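Local coordinates for G protein coupled receptor (Arabidopsis thaliana, PDB 3T33) that may take part in abscisic acid signalling and binds a zinc ion within an all-helical fold of the LanC-like family, at residues A175-L178 and W179-F183; R197-S200 and V201-E204; L327-G331 and I332-I336; S370-L373 and I374-Q378. All coordinates share one frame; numbering follows the deposited sequence.

Interaction 1: residues A175-L178 and W179-F183; sequences AGYL and WACLF
Tyr177 and Cys181, one turn apart on helix 174-188, form the most distinctive pair of this stretch, a sulfur-aromatic contact. Cys181 SG stands over one face of the phenol ring, 3.8 Å from its centroid and 28° off the normal. The atom is displaced toward the rim, so its nearest ring atoms are on the hydroxyl side, with Tyr177 CE2 at 3.5 Å from Cys181 SG. The sulfur is swung beside its own backbone N (chi1 -61°), which sends it back along the helix to the tyrosine.

The polar part is the ladder of i to i+4 bonds. Trp179 N reaches Ala175 O at 2.7 Å and Leu182 N reaches Leu178 O at 3.0 Å, both nearly straight, whereas the rung from Ala180 N to Gly176 O is weak at 3.5 Å. Apolar contact is looser: Leu178 CG lies 4.2 Å from Leu182 CD1, and both leucines also touch Val242 of helix 236-244. Trp179 turns its indole out of the turn, where NE1 bonds to Tyr413 O near the C terminus.

The chemistry is that of a buried helix in an alpha-toroid, whose backbone polar atoms are met largely within the helix and whose thiol meets an aromatic face.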
loop_
_atom_site.group_PDB
_atom_site.type_symbol
_atom_site.label_atom_id
_atom_site.label_comp_id
_atom_site.label_asym_id
_atom_site.label_seq_id
_atom_site.Cartn_x
_atom_site.Cartn_y
_atom_site.Cartn_z
ATOM N N ALA A 175 -13.452 -4.923 5.741
ATOM C CA ALA A 175 -12.672 -3.688 5.599
ATOM C C ALA A 175 -12.232 -3.578 4.113
ATOM O O ALA A 175 -12.363 -2.517 3.503
ATOM C CB ALA A 175 -11.456 -3.676 6.554
ATOM N N GLY A 176 -11.828 -4.709 3.542
ATOM C CA GLY A 176 -11.466 -4.858 2.139
ATOM C C GLY A 176 -12.508 -4.499 1.093
ATOM O O GLY A 176 -12.190 -3.860 0.072
ATOM N N TYR A 177 -13.754 -4.917 1.308
ATOM C CA TYR A 177 -14.795 -4.562 0.377
ATOM C C TYR A 177 -15.080 -3.060 0.569
ATOM O O TYR A 177 -15.333 -2.304 -0.371
ATOM C CB TYR A 177 -16.025 -5.410 0.695
ATOM C CG TYR A 177 -17.271 -4.811 0.122
ATOM C CD1 TYR A 177 -17.599 -5.003 -1.227
ATOM C CD2 TYR A 177 -18.110 -4.061 0.888
ATOM C CE1 TYR A 177 -18.744 -4.437 -1.785
ATOM C CE2 TYR A 177 -19.318 -3.466 0.312
ATOM C CZ TYR A 177 -19.605 -3.674 -1.011
ATOM O OH TYR A 177 -20.707 -3.080 -1.622
ATOM N N LEU A 178 -15.106 -2.637 1.821
ATOM C CA LEU A 178 -15.461 -1.259 2.163
ATOM C C LEU A 178 -14.392 -0.293 1.599
ATOM O O LEU A 178 -14.729 0.772 1.065
ATOM C CB LEU A 178 -15.488 -1.120 3.685
ATOM C CG LEU A 178 -15.644 0.292 4.268
ATOM C CD1 LEU A 178 -16.945 0.948 3.705
ATOM C CD2 LEU A 178 -15.646 0.232 5.789
ATOM N N TRP A 179 -13.116 -0.686 1.728
ATOM C CA TRP A 179 -12.032 0.035 1.042
ATOM C C TRP A 179 -12.326 0.318 -0.483
ATOM O O TRP A 179 -12.209 1.464 -0.913
ATOM C CB TRP A 179 -10.667 -0.659 1.271
ATOM C CG TRP A 179 -9.446 0.277 1.005
ATOM C CD1 TRP A 179 -8.640 0.888 1.951
ATOM C CD2 TRP A 179 -8.943 0.710 -0.287
ATOM N NE1 TRP A 179 -7.666 1.632 1.336
ATOM C CE2 TRP A 179 -7.833 1.562 -0.034
ATOM C CE3 TRP A 179 -9.313 0.441 -1.624
ATOM C CZ2 TRP A 179 -7.059 2.172 -1.099
ATOM C CZ3 TRP A 179 -8.548 1.025 -2.693
ATOM C CH2 TRP A 179 -7.414 1.886 -2.396
ATOM N N ALA A 180 -12.796 -0.693 -1.223
ATOM C CA ALA A 180 -13.138 -0.566 -2.648
ATOM C C ALA A 180 -14.219 0.444 -2.903
ATOM O O ALA A 180 -14.186 1.155 -3.934
ATOM C CB ALA A 180 -13.579 -1.919 -3.239
ATOM N N CYS A 181 -15.236 0.427 -2.031
ATOM C CA CYS A 181 -16.318 1.375 -2.109
ATOM C C CYS A 181 -15.723 2.779 -1.949
ATOM O O CYS A 181 -16.039 3.622 -2.710
ATOM C CB CYS A 181 -17.359 1.160 -0.981
ATOM S SG CYS A 181 -18.168 -0.486 -1.007
ATOM N N LEU A 182 -14.980 3.024 -0.860
ATOM C CA LEU A 182 -14.370 4.346 -0.625
ATOM C C LEU A 182 -13.531 4.761 -1.826
ATOM O O LEU A 182 -13.677 5.820 -2.316
ATOM C CB LEU A 182 -13.543 4.312 0.617
ATOM C CG LEU A 182 -14.374 4.072 1.891
ATOM C CD1 LEU A 182 -13.504 3.702 3.051
ATOM C CD2 LEU A 182 -15.285 5.323 2.208
ATOM N N PHE A 183 -12.760 3.843 -2.366
ATOM C CA PHE A 183 -11.936 4.105 -3.516
ATOM C C PHE A 183 -12.770 4.500 -4.746
ATOM O O PHE A 183 -12.505 5.511 -5.410
ATOM C CB PHE A 183 -11.117 2.840 -3.814
ATOM C CG PHE A 183 -10.401 2.870 -5.135
ATOM C CD1 PHE A 183 -11.063 2.482 -6.307
ATOM C CD2 PHE A 183 -9.041 3.278 -5.210
ATOM C CE1 PHE A 183 -10.393 2.489 -7.589
ATOM C CE2 PHE A 183 -8.339 3.255 -6.474
ATOM C CZ PHE A 183 -9.013 2.856 -7.666
#

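Interaction 2: residues R197-S200 and V201-E204; sequences RMRS and VVEE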
loop_
_atom_site.group_PDB
_atom_site.type_symbol
_atom_site.label_atom_id
_atom_site.label_comp_id
_atom_site.label_asym_id
_atom_site.label_seq_id
_atom_site.Cartn_x
_atom_site.Cartn_y
_atom_site.Cartn_z
ATOM N N ARG A 197 -25.319 1.432 2.222
ATOM C CA ARG A 197 -24.594 0.173 2.103
ATOM C C ARG A 197 -23.234 0.223 2.804
ATOM O O ARG A 197 -22.850 -0.724 3.489
ATOM C CB ARG A 197 -24.413 -0.203 0.631
ATOM C CG ARG A 197 -25.670 -0.740 -0.033
ATOM C CD ARG A 197 -26.644 -1.294 0.994
ATOM N NE ARG A 197 -26.390 -2.702 1.283
ATOM C CZ ARG A 197 -26.635 -3.281 2.455
ATOM N NH1 ARG A 197 -27.141 -2.571 3.454
ATOM N NH2 ARG A 197 -26.373 -4.569 2.629
ATOM N N MET A 198 -22.507 1.326 2.631
ATOM C CA MET A 198 -21.165 1.463 3.234
ATOM C C MET A 198 -21.307 1.643 4.744
ATOM O O MET A 198 -20.586 1.023 5.530
ATOM C CB MET A 198 -20.367 2.629 2.593
ATOM C CG MET A 198 -20.133 2.500 1.084
ATOM S SD MET A 198 -19.526 4.084 0.419
ATOM C CE MET A 198 -17.924 4.134 1.188
ATOM N N ARG A 199 -22.228 2.494 5.157
ATOM C CA ARG A 199 -22.514 2.648 6.600
ATOM C C ARG A 199 -22.902 1.311 7.271
ATOM O O ARG A 199 -22.416 0.971 8.366
ATOM C CB ARG A 199 -23.579 3.707 6.793
ATOM C CG ARG A 199 -23.922 3.992 8.268
ATOM C CD ARG A 199 -22.694 4.404 9.101
ATOM N NE ARG A 199 -23.028 4.370 10.511
ATOM C CZ ARG A 199 -22.223 4.659 11.516
ATOM N NH1 ARG A 199 -20.958 5.054 11.309
ATOM N NH2 ARG A 199 -22.712 4.558 12.754
ATOM N N SER A 200 -23.667 0.479 6.565
ATOM C CA SER A 200 -24.066 -0.790 7.157
ATOM C C SER A 200 -22.876 -1.679 7.385
ATOM O O SER A 200 -22.813 -2.405 8.362
ATOM C CB SER A 200 -25.086 -1.513 6.267
ATOM O OG SER A 200 -24.683 -2.878 6.247
ATOM N N VAL A 201 -21.903 -1.636 6.474
ATOM C CA VAL A 201 -20.691 -2.477 6.649
ATOM C C VAL A 201 -19.877 -1.972 7.834
ATOM O O VAL A 201 -19.329 -2.755 8.612
ATOM C CB VAL A 201 -19.846 -2.571 5.312
ATOM C CG1 VAL A 201 -18.620 -3.422 5.449
ATOM C CG2 VAL A 201 -20.709 -3.088 4.218
ATOM N N VAL A 202 -19.851 -0.652 7.992
ATOM C CA VAL A 202 -19.185 -0.014 9.124
ATOM C C VAL A 202 -19.824 -0.497 10.469
ATOM O O VAL A 202 -19.111 -0.899 11.406
ATOM C CB VAL A 202 -19.239 1.569 9.015
ATOM C CG1 VAL A 202 -18.826 2.227 10.365
ATOM C CG2 VAL A 202 -18.333 2.076 7.853
ATOM N N GLU A 203 -21.156 -0.450 10.556
ATOM C CA GLU A 203 -21.826 -0.847 11.800
ATOM C C GLU A 203 -21.582 -2.319 12.127
ATOM O O GLU A 203 -21.247 -2.653 13.265
ATOM C CB GLU A 203 -23.296 -0.484 11.760
ATOM C CG GLU A 203 -23.517 1.020 11.765
ATOM C CD GLU A 203 -24.926 1.361 11.434
ATOM O OE1 GLU A 203 -25.676 0.393 11.206
ATOM O OE2 GLU A 203 -25.289 2.578 11.395
ATOM N N GLU A 204 -21.551 -3.171 11.115
ATOM C CA GLU A 204 -21.190 -4.570 11.358
ATOM C C GLU A 204 -19.781 -4.684 11.814
ATOM O O GLU A 204 -19.441 -5.582 12.589
ATOM C CB GLU A 204 -21.430 -5.447 10.143
ATOM C CG GLU A 204 -20.899 -6.891 10.226
ATOM C CD GLU A 204 -21.540 -7.823 11.360
ATOM O OE1 GLU A 204 -22.628 -7.510 11.896
ATOM O OE2 GLU A 204 -20.937 -8.893 11.678
#
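Arg197 to Glu204 form two turns of regular helix in which each of the last four residues gives its N-H to the carbonyl four places earlier, from the short bond of Glu203 N to Arg199 O (2.9 Å) to the longer one of Val201 N to Arg197 O (3.3 Å). On this frame an i to i+4 salt bridge runs along the outer side. Arg199 NE donates to Glu203 OE2 at 3.0 Å, with an N-H...O angle of 148°. The carboxylate is met on its anti side, its plane is perpendicular to that of the guanidinium, and the two chains cross at about a right angle, so a single N-H makes the bond in place of a paired, coplanar grip. A bend at chi2 (56°) of Arg199 turns NE back toward the glutamate, while Glu203 stays extended beyond CG. The other end of the guanidinium has a second acid: NH2 pairs with Glu252 of helix 250-265, a bridge between helices that would also limit the rotation of the group. Val202 CG1 comes up obliquely to Arg199 NH1 at 3.7 Å, an aliphatic contact beside the charge.

The face of helix 195-212 that carries Met198, Val201 and Val202 is turned to the protein. Met198 packs on Cys181 and Asn185 of helix 174-188, Val201 meets Leu162, Val202 touches Thr246, and the carboxylate of Glu204 is held by Tyr168 and by Arg207 of its own helix.

Interaction 3: residues L327-G331 and I332-I336; sequences LKRVG and ICHGI. With ZN (zinc ion), chain B.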
loop_
_atom_site.group_PDB
_atom_site.type_symbol
_atom_site.label_atom_id
_atom_site.label_comp_id
_atom_site.label_asym_id
_atom_site.label_seq_id
_atom_site.Cartn_x
_atom_site.Cartn_y
_atom_site.Cartn_z
ATOM N N LEU A 327 14.356 -4.723 3.837
ATOM C CA LEU A 327 14.117 -6.146 3.712
ATOM C C LEU A 327 14.875 -6.772 2.549
ATOM O O LEU A 327 15.073 -6.119 1.522
ATOM C CB LEU A 327 12.611 -6.326 3.461
ATOM C CG LEU A 327 11.597 -6.558 4.592
ATOM C CD1 LEU A 327 12.134 -6.247 5.972
ATOM C CD2 LEU A 327 10.238 -5.950 4.348
ATOM N N LYS A 328 15.202 -8.057 2.664
ATOM C CA LYS A 328 15.817 -8.802 1.563
ATOM C C LYS A 328 14.793 -9.311 0.536
ATOM O O LYS A 328 14.964 -10.379 -0.052
ATOM C CB LYS A 328 16.641 -9.972 2.106
ATOM C CG LYS A 328 17.719 -9.566 3.096
ATOM C CD LYS A 328 18.787 -10.640 3.222
ATOM C CE LYS A 328 19.453 -10.601 4.588
ATOM N NZ LYS A 328 20.930 -10.756 4.490
ATOM N N ARG A 329 13.735 -8.532 0.330
ATOM C CA ARG A 329 12.683 -8.825 -0.641
ATOM C C ARG A 329 12.302 -7.519 -1.298
ATOM O O ARG A 329 12.330 -6.450 -0.657
ATOM C CB ARG A 329 11.492 -9.324 0.102
ATOM C CG ARG A 329 11.874 -10.389 1.069
ATOM C CD ARG A 329 10.763 -10.750 1.906
ATOM N NE ARG A 329 11.171 -11.880 2.717
ATOM C CZ ARG A 329 10.344 -12.587 3.460
ATOM N NH1 ARG A 329 9.062 -12.253 3.480
ATOM N NH2 ARG A 329 10.805 -13.606 4.178
ATOM N N VAL A 330 11.906 -7.607 -2.562
ATOM C CA VAL A 330 11.817 -6.460 -3.428
ATOM C C VAL A 330 10.474 -5.715 -3.281
ATOM O O VAL A 330 10.421 -4.510 -3.533
ATOM C CB VAL A 330 11.974 -6.950 -4.896
ATOM C CG1 VAL A 330 10.672 -7.695 -5.364
ATOM C CG2 VAL A 330 12.357 -5.776 -5.918
ATOM N N GLY A 331 9.414 -6.417 -2.845
ATOM C CA GLY A 331 8.043 -6.063 -3.170
ATOM C C GLY A 331 7.271 -5.119 -2.271
ATOM O O GLY A 331 7.829 -4.469 -1.422
ATOM N N ILE A 332 5.963 -5.052 -2.492
ATOM C CA ILE A 332 5.067 -4.165 -1.824
ATOM C C ILE A 332 4.569 -4.723 -0.489
ATOM O O ILE A 332 4.694 -4.037 0.541
ATOM C CB ILE A 332 3.888 -3.836 -2.748
ATOM C CG1 ILE A 332 4.307 -2.860 -3.860
ATOM C CG2 ILE A 332 2.686 -3.284 -1.979
ATOM C CD1 ILE A 332 4.581 -1.434 -3.429
ATOM N N CYS A 333 4.019 -5.933 -0.504
ATOM C CA CYS A 333 3.508 -6.558 0.710
ATOM C C CYS A 333 4.553 -6.537 1.822
ATOM O O CYS A 333 4.373 -5.872 2.842
ATOM C CB CYS A 333 3.070 -7.997 0.428
ATOM S SG CYS A 333 1.687 -8.568 1.444
ATOM N N HIS A 334 5.642 -7.268 1.616
ATOM C CA HIS A 334 6.717 -7.335 2.600
ATOM C C HIS A 334 8.081 -7.183 1.937
ATOM O O HIS A 334 8.822 -8.155 1.791
ATOM C CB HIS A 334 6.652 -8.652 3.376
ATOM C CG HIS A 334 6.100 -9.794 2.580
ATOM N ND1 HIS A 334 4.761 -10.120 2.575
ATOM C CD2 HIS A 334 6.707 -10.687 1.762
ATOM C CE1 HIS A 334 4.566 -11.164 1.790
ATOM N NE2 HIS A 334 5.731 -11.528 1.284
ATOM N N GLY A 335 8.407 -5.958 1.538
ATOM C CA GLY A 335 9.676 -5.680 0.892
ATOM C C GLY A 335 10.049 -4.212 0.949
ATOM O O GLY A 335 9.451 -3.437 1.694
ATOM N N ILE A 336 11.046 -3.830 0.157
ATOM C CA ILE A 336 11.505 -2.451 0.115
ATOM C C ILE A 336 10.548 -1.525 -0.642
ATOM O O ILE A 336 10.164 -0.495 -0.113
ATOM C CB ILE A 336 12.943 -2.354 -0.422
ATOM C CG1 ILE A 336 13.846 -3.229 0.465
ATOM C CG2 ILE A 336 13.414 -0.882 -0.434
ATOM C CD1 ILE A 336 15.303 -3.437 -0.042
HETATM ZN ZN ZN B . 2.992 -9.639 2.999
#
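Arg329 and His334 meet within a tight, buried loop that joins helix 308-324 to helix 336-350 and carries two of the zinc ligands. Cys333 SG binds the ion at 2.3 Å and the neighbouring His334 binds it through ND1 at 1.9 Å; Cys288, from another loop, supplies a further thiolate. This Cys-Cys-His set is the zinc site characteristic of LanC-like proteins.

The loop is closed by one backbone bond, Ile336 N to Arg329 O at 3.0 Å, which pulls its two ends together as the next helix starts. Gly335, at the N-cap position, is closely packed: its CA lies 3.2 Å from both Arg329 O and Gly331 O. Beside it, Arg329 runs extended past the His334 carbonyl, with Arg329 CD 3.2 Å from His334 O, and brings NH1 to within 3.3 Å of His334 CD2. The imidazole meets the edge of the guanidinium, the two planes being 76° apart, so this is no stack. Bonding of ND1 to the zinc restrains the ring's rotation, consistent with its chi1 of 31° lying away from the usual staggered values. Leu327 packs against the same turn: its CD2 reaches Gly335 N at 3.4 Å, while Ile336 CD1 presses on Leu327 O.

Ser337, at the start of helix 336-350, bonds to Val330, and Ile336 buries its side chain against Phe362, Phe365 and Leu366 of helix 353-375. Ile332 rests on Tyr341 of helix 336-350.

Interaction 4: residues S370-L373 and I374-Q378; sequences SEKL and ISEGQ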
loop_
_atom_site.group_PDB
_atom_site.type_symbol
_atom_site.label_atom_id
_atom_site.label_comp_id
_atom_site.label_asym_id
_atom_site.label_seq_id
_atom_site.Cartn_x
_atom_site.Cartn_y
_atom_site.Cartn_z
ATOM N N SER A 370 18.987 -3.836 -6.895
ATOM C CA SER A 370 17.977 -4.915 -6.859
ATOM C C SER A 370 18.175 -6.021 -7.907
ATOM O O SER A 370 18.132 -7.190 -7.570
ATOM C CB SER A 370 16.513 -4.425 -6.827
ATOM O OG SER A 370 16.126 -3.768 -8.009
ATOM N N GLU A 371 18.426 -5.653 -9.146
ATOM C CA GLU A 371 18.622 -6.630 -10.207
ATOM C C GLU A 371 19.769 -7.601 -9.839
ATOM O O GLU A 371 19.589 -8.827 -9.892
ATOM C CB GLU A 371 18.901 -5.893 -11.513
ATOM C CG GLU A 371 18.949 -6.751 -12.773
ATOM C CD GLU A 371 18.960 -5.886 -14.031
ATOM O OE1 GLU A 371 18.834 -4.631 -13.894
ATOM O OE2 GLU A 371 19.081 -6.454 -15.151
ATOM N N LYS A 372 20.912 -7.048 -9.400
ATOM C CA LYS A 372 22.016 -7.864 -9.029
ATOM C C LYS A 372 21.661 -8.729 -7.812
ATOM O O LYS A 372 21.999 -9.916 -7.769
ATOM C CB LYS A 372 23.247 -7.007 -8.748
ATOM C CG LYS A 372 24.543 -7.547 -9.369
ATOM C CD LYS A 372 25.779 -7.267 -8.481
ATOM C CE LYS A 372 27.085 -7.164 -9.326
ATOM N NZ LYS A 372 27.254 -8.238 -10.387
ATOM N N LEU A 373 20.996 -8.144 -6.825
ATOM C CA LEU A 373 20.696 -8.855 -5.610
ATOM C C LEU A 373 19.731 -10.007 -5.828
ATOM O O LEU A 373 19.872 -11.067 -5.209
ATOM C CB LEU A 373 20.128 -7.892 -4.584
ATOM C CG LEU A 373 21.122 -7.295 -3.582
ATOM C CD1 LEU A 373 22.557 -7.553 -3.982
ATOM C CD2 LEU A 373 20.849 -5.805 -3.372
ATOM N N ILE A 374 18.753 -9.794 -6.708
ATOM C CA ILE A 374 17.722 -10.787 -7.009
ATOM C C ILE A 374 18.340 -11.922 -7.840
ATOM O O ILE A 374 18.104 -13.093 -7.571
ATOM C CB ILE A 374 16.522 -10.159 -7.767
ATOM C CG1 ILE A 374 15.673 -9.321 -6.828
ATOM C CG2 ILE A 374 15.642 -11.232 -8.426
ATOM C CD1 ILE A 374 14.759 -8.389 -7.575
ATOM N N SER A 375 19.130 -11.572 -8.847
ATOM C CA SER A 375 19.633 -12.600 -9.735
ATOM C C SER A 375 20.736 -13.474 -9.100
ATOM O O SER A 375 21.094 -14.496 -9.675
ATOM C CB SER A 375 20.063 -12.030 -11.084
ATOM O OG SER A 375 21.455 -12.085 -11.202
ATOM N N GLU A 376 21.257 -13.111 -7.927
ATOM C CA GLU A 376 22.091 -14.060 -7.197
ATOM C C GLU A 376 21.520 -14.492 -5.855
ATOM O O GLU A 376 22.269 -14.954 -4.987
ATOM C CB GLU A 376 23.514 -13.557 -7.031
ATOM C CG GLU A 376 23.653 -12.273 -6.286
ATOM C CD GLU A 376 24.974 -11.614 -6.600
ATOM O OE1 GLU A 376 25.378 -11.641 -7.810
ATOM O OE2 GLU A 376 25.607 -11.083 -5.640
ATOM N N GLY A 377 20.196 -14.342 -5.699
ATOM C CA GLY A 377 19.453 -14.899 -4.570
ATOM C C GLY A 377 19.672 -14.293 -3.182
ATOM O O GLY A 377 19.249 -14.898 -2.192
ATOM N N GLN A 378 20.317 -13.119 -3.089
ATOM C CA GLN A 378 20.383 -12.380 -1.803
ATOM C C GLN A 378 19.118 -11.537 -1.553
ATOM O O GLN A 378 18.848 -11.147 -0.440
ATOM C CB GLN A 378 21.611 -11.466 -1.690
ATOM C CG GLN A 378 22.822 -11.808 -2.543
ATOM C CD GLN A 378 23.962 -10.824 -2.294
ATOM O OE1 GLN A 378 24.130 -10.322 -1.164
ATOM N NE2 GLN A 378 24.746 -10.534 -3.345
#
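Ser370 O accepts from Ile374 N at 2.8 Å, and Glu371 O from Ser375 N at 3.0 Å; these are the last firm i to i+4 bonds of helix 353-375. The next, Glu376 N to Lys372 O, is stretched to 3.3 Å. Beyond it the chain follows a Schellman motif: Gly377, with positive phi (70°), gives its N-H to Ile374 O at 3.1 Å, while Gln378 N turns back to Leu373 O in a weak bond at 3.0 Å. The last carbonyls are thus met by N-H groups from the turn that ends the helix.

Side chains add a loose outer layer. Glu376 CG, set between its backbone N and carbonyl carbon (chi1 60°), lies against Lys372 O at 3.2 Å. Its carboxylate and the ammonium of Lys372 remain apart, though their opposite charges may still attract. Leu373 CD1 meets the amide of Gln378, with Gln378 NE2 at 3.8 Å, a contact between the same two residues that the Schellman bond joins. Ile374 folds CG1 back over Ser370 O.

Most of this helix end lies at the surface. Its inner side is Ser370, whose OG bonds to Leu366 one turn earlier, and Ile374; Met379 of the following loop packs on both, and on Leu373.

Overall arrangement
From the N terminus the four contacts follow in series; none encloses or crosses another. Interactions 1 and 2 lie on consecutive helices, 174-188 and 195-212, and touch directly: Leu182 and Leu178 of the first pack on Met198 and Val202 of the second, with centres about 11 Å apart. Across the centre of the chain, interaction 3 closes the zinc-bearing loop before helix 336-350, and interaction 4 ends the next helix, 353-375. These two also meet, Val330 CG2 lying 3.9 Å from Ile374 CD1. The pairs are distant, interactions 2 and 4 being about 45 Å apart between centres, so they mark opposite sides of one toroid of helices.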